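Local atomic coordinates of SnoaL-like domain-containing protein (Agrobacterium tumefaciens str. C58, PDB entry 3DXO), a protein that is of unknown function but belongs to the SnoaL-like family of the NTF2 clan and may be an isomerase. Residues V28-Y38 against G47-I55. Sequence-based numbering, arbitrary orientation.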
loop_
_atom_site.group_PDB
_atom_site.type_symbol
_atom_site.label_atom_id
_atom_site.label_comp_id
_atom_site.label_asym_id
_atom_site.label_seq_id
_atom_site.Cartn_x
_atom_site.Cartn_y
_atom_site.Cartn_z
ATOM N N VAL B 28 -13.596 12.034 12.038
ATOM C CA VAL B 28 -12.360 12.410 11.327
ATOM C C VAL B 28 -11.510 13.293 12.264
ATOM O O VAL B 28 -10.296 13.101 12.380
ATOM C CB VAL B 28 -12.651 13.164 10.006
ATOM C CG1 VAL B 28 -11.372 13.803 9.426
ATOM C CG2 VAL B 28 -13.330 12.251 9.007
ATOM N N GLY B 29 -12.151 14.239 12.956
ATOM C CA GLY B 29 -11.457 15.043 13.950
ATOM C C GLY B 29 -10.681 14.145 14.911
ATOM O O GLY B 29 -9.509 14.379 15.141
ATOM N N GLN B 30 -11.297 13.085 15.423
ATOM C CA GLN B 30 -10.646 12.226 16.414
ATOM C C GLN B 30 -9.547 11.343 15.809
ATOM O O GLN B 30 -8.400 11.344 16.276
ATOM C CB GLN B 30 -11.675 11.344 17.133
ATOM C CG GLN B 30 -12.806 12.082 17.878
ATOM C CD GLN B 30 -12.347 12.884 19.097
ATOM O OE1 GLN B 30 -12.864 13.975 19.348
ATOM N NE2 GLN B 30 -11.387 12.351 19.861
ATOM N N ALA B 31 -9.887 10.615 14.751
ATOM C CA ALA B 31 -8.959 9.652 14.137
ATOM C C ALA B 31 -7.872 10.256 13.244
ATOM O O ALA B 31 -6.738 9.771 13.216
ATOM C CB ALA B 31 -9.746 8.598 13.334
ATOM N N TRP B 32 -8.205 11.289 12.483
ATOM C CA TRP B 32 -7.227 11.876 11.546
ATOM C C TRP B 32 -6.361 12.997 12.107
ATOM O O TRP B 32 -6.811 13.747 12.954
ATOM C CB TRP B 32 -7.949 12.421 10.318
ATOM C CG TRP B 32 -8.142 11.479 9.179
ATOM C CD1 TRP B 32 -7.490 11.518 7.986
ATOM C CD2 TRP B 32 -9.057 10.391 9.097
ATOM N NE1 TRP B 32 -7.947 10.523 7.152
ATOM C CE2 TRP B 32 -8.909 9.814 7.812
ATOM C CE3 TRP B 32 -9.989 9.844 9.975
ATOM C CZ2 TRP B 32 -9.637 8.724 7.399
ATOM C CZ3 TRP B 32 -10.733 8.759 9.544
ATOM C CH2 TRP B 32 -10.546 8.211 8.270
ATOM N N ALA B 33 -5.135 13.115 11.595
ATOM C CA ALA B 33 -4.212 14.185 11.979
ATOM C C ALA B 33 -4.529 15.499 11.243
ATOM O O ALA B 33 -5.222 15.499 10.222
ATOM C CB ALA B 33 -2.793 13.780 11.703
ATOM N N GLU B 34 -4.038 16.614 11.780
ATOM C CA GLU B 34 -4.218 17.915 11.138
ATOM C C GLU B 34 -3.435 17.933 9.823
ATOM O O GLU B 34 -3.963 18.354 8.800
ATOM C CB GLU B 34 -3.853 19.080 12.076
ATOM C CG GLU B 34 -4.811 19.149 13.271
ATOM C CD GLU B 34 -4.710 20.412 14.137
ATOM O OE1 GLU B 34 -3.706 21.159 14.083
ATOM O OE2 GLU B 34 -5.675 20.650 14.898
ATOM N N ASN B 35 -2.190 17.466 9.849
ATOM C CA ASN B 35 -1.402 17.314 8.637
ATOM C C ASN B 35 -1.675 15.915 8.167
ATOM O O ASN B 35 -0.966 15.000 8.589
ATOM C CB ASN B 35 0.085 17.424 8.912
ATOM C CG ASN B 35 0.497 18.804 9.332
ATOM O OD1 ASN B 35 -0.321 19.606 9.773
ATOM N ND2 ASN B 35 1.792 19.091 9.217
ATOM N N THR B 36 -2.709 15.724 7.353
ATOM C CA THR B 36 -3.061 14.402 6.858
ATOM C C THR B 36 -3.343 14.515 5.373
ATOM O O THR B 36 -3.682 15.602 4.884
ATOM C CB THR B 36 -4.275 13.779 7.597
ATOM O OG1 THR B 36 -4.421 12.408 7.205
ATOM C CG2 THR B 36 -5.574 14.536 7.305
ATOM N N ARG B 37 -3.223 13.394 4.662
ATOM C CA ARG B 37 -3.324 13.382 3.209
ATOM C C ARG B 37 -3.956 12.073 2.745
ATOM O O ARG B 37 -3.634 10.996 3.259
ATOM C CB ARG B 37 -1.899 13.447 2.665
ATOM C CG ARG B 37 -1.688 14.017 1.297
ATOM C CD ARG B 37 -1.192 15.440 1.369
ATOM N NE ARG B 37 -0.329 15.694 0.215
ATOM C CZ ARG B 37 -0.762 15.979 -1.018
ATOM N NH1 ARG B 37 -2.080 16.059 -1.285
ATOM N NH2 ARG B 37 0.136 16.186 -1.994
ATOM N N TYR B 38 -4.829 12.162 1.756
ATOM C CA TYR B 38 -5.488 10.997 1.182
ATOM C C TYR B 38 -5.396 11.035 -0.347
ATOM O O TYR B 38 -5.509 12.082 -0.967
ATOM C CB TYR B 38 -6.968 10.975 1.614
ATOM C CG TYR B 38 -7.789 9.855 1.032
ATOM C CD1 TYR B 38 -8.235 9.905 -0.286
ATOM C CD2 TYR B 38 -8.139 8.764 1.791
ATOM C CE1 TYR B 38 -8.994 8.877 -0.842
ATOM C CE2 TYR B 38 -8.897 7.739 1.261
ATOM C CZ TYR B 38 -9.324 7.797 -0.063
ATOM O OH TYR B 38 -10.068 6.772 -0.620
ATOM N N GLY B 47 -6.098 17.491 5.132
ATOM C CA GLY B 47 -6.639 18.114 6.332
ATOM C C GLY B 47 -7.891 17.386 6.791
ATOM O O GLY B 47 -8.545 16.662 6.029
ATOM N N GLN B 48 -8.219 17.557 8.055
ATOM C CA GLN B 48 -9.404 16.958 8.621
ATOM C C GLN B 48 -10.641 17.419 7.877
ATOM O O GLN B 48 -11.494 16.597 7.486
ATOM C CB GLN B 48 -9.501 17.331 10.086
ATOM C CG GLN B 48 -8.449 16.636 10.925
ATOM C CD GLN B 48 -8.308 17.258 12.275
ATOM O OE1 GLN B 48 -8.733 18.377 12.492
ATOM N NE2 GLN B 48 -7.685 16.554 13.185
ATOM N N GLN B 49 -10.727 18.734 7.668
ATOM C CA GLN B 49 -11.865 19.341 6.959
ATOM C C GLN B 49 -12.009 18.692 5.589
ATOM O O GLN B 49 -13.036 18.086 5.302
ATOM C CB GLN B 49 -11.661 20.845 6.749
ATOM C CG GLN B 49 -11.518 21.684 7.999
ATOM C CD GLN B 49 -12.851 21.968 8.704
ATOM O OE1 GLN B 49 -13.798 21.157 8.646
ATOM N NE2 GLN B 49 -12.921 23.117 9.398
ATOM N N GLY B 50 -10.952 18.791 4.780
ATOM C CA GLY B 50 -10.928 18.289 3.410
ATOM C C GLY B 50 -11.321 16.840 3.240
ATOM O O GLY B 50 -12.065 16.503 2.312
ATOM N N ILE B 51 -10.813 15.986 4.128
ATOM C CA ILE B 51 -11.138 14.573 4.082
ATOM C C ILE B 51 -12.600 14.360 4.453
ATOM O O ILE B 51 -13.306 13.585 3.799
ATOM C CB ILE B 51 -10.177 13.759 4.931
ATOM C CG1 ILE B 51 -8.863 13.653 4.142
ATOM C CG2 ILE B 51 -10.749 12.413 5.190
ATOM C CD1 ILE B 51 -7.764 12.937 4.841
ATOM N N ALA B 52 -13.072 15.069 5.475
ATOM C CA ALA B 52 -14.505 15.015 5.833
ATOM C C ALA B 52 -15.366 15.428 4.607
ATOM O O ALA B 52 -16.343 14.744 4.266
ATOM C CB ALA B 52 -14.808 15.906 7.056
ATOM N N ALA B 53 -14.967 16.514 3.937
ATOM C CA ALA B 53 -15.689 17.009 2.751
ATOM C C ALA B 53 -15.634 15.955 1.628
ATOM O O ALA B 53 -16.662 15.565 1.071
ATOM C CB ALA B 53 -15.144 18.351 2.289
HETATM N N MSE B 54 -14.433 15.454 1.349
HETATM C CA MSE B 54 -14.239 14.414 0.338
HETATM C C MSE B 54 -15.163 13.210 0.554
HETATM O O MSE B 54 -15.847 12.794 -0.369
HETATM C CB MSE B 54 -12.788 13.954 0.360
HETATM C CG MSE B 54 -12.351 13.114 -0.793
HETATM SE SE MSE B 54 -10.642 12.349 -0.368
HETATM C CE MSE B 54 -11.208 11.154 0.951
ATOM N N ILE B 55 -15.191 12.672 1.769
ATOM C CA ILE B 55 -16.028 11.516 2.069
ATOM C C ILE B 55 -17.498 11.840 1.836
ATOM O O ILE B 55 -18.237 11.058 1.288
ATOM C CB ILE B 55 -15.836 11.022 3.521
ATOM C CG1 ILE B 55 -14.400 10.508 3.725
ATOM C CG2 ILE B 55 -16.866 9.898 3.841
ATOM C CD1 ILE B 55 -13.979 10.301 5.163
#
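One face of the Y38 phenol carries the methyl of selenomethionine M54, whose CE sits 3.6 Å from the ring centroid in a CH-pi contact; SE lies oblique to the ring, beyond the rim beside Y38 CD1, a Met-aromatic contact. The bend at chi3 (70°) turns CE over the ring, and a long, unbranched, flexible chain suits an aromatic face. The W32 indole receives I51 CG2 and V28 CG2 on one and the same face, both toward the rim, while I51 CD1 comes in on that side, just beyond the rim by NE1. The I51 CD1 methyl also meets T36 CG2 tip to tip, at 3.7 Å, and Y38 CB, so I51 packs helix 47-61 against both W32 and strand 36-39. T36 pairs that methyl with a hydroxyl bonded to I109 O, and Y38 OH bonds D40.

Polar grips flank this apolar core. Q48, long enough when extended beyond CG, sends NE2 to W32 O (2.9 Å, 167°); the acceptor lies in the amide plane, though NE2 stands above the carbonyl plane. G47, at positive phi, which favours glycine, gives its N to T36 O (3.1 Å). In this cone-shaped NTF2-like fold, helix 47-61 is therefore fastened near its start by hydrogen bonds, and beyond them chiefly by nonpolar packing.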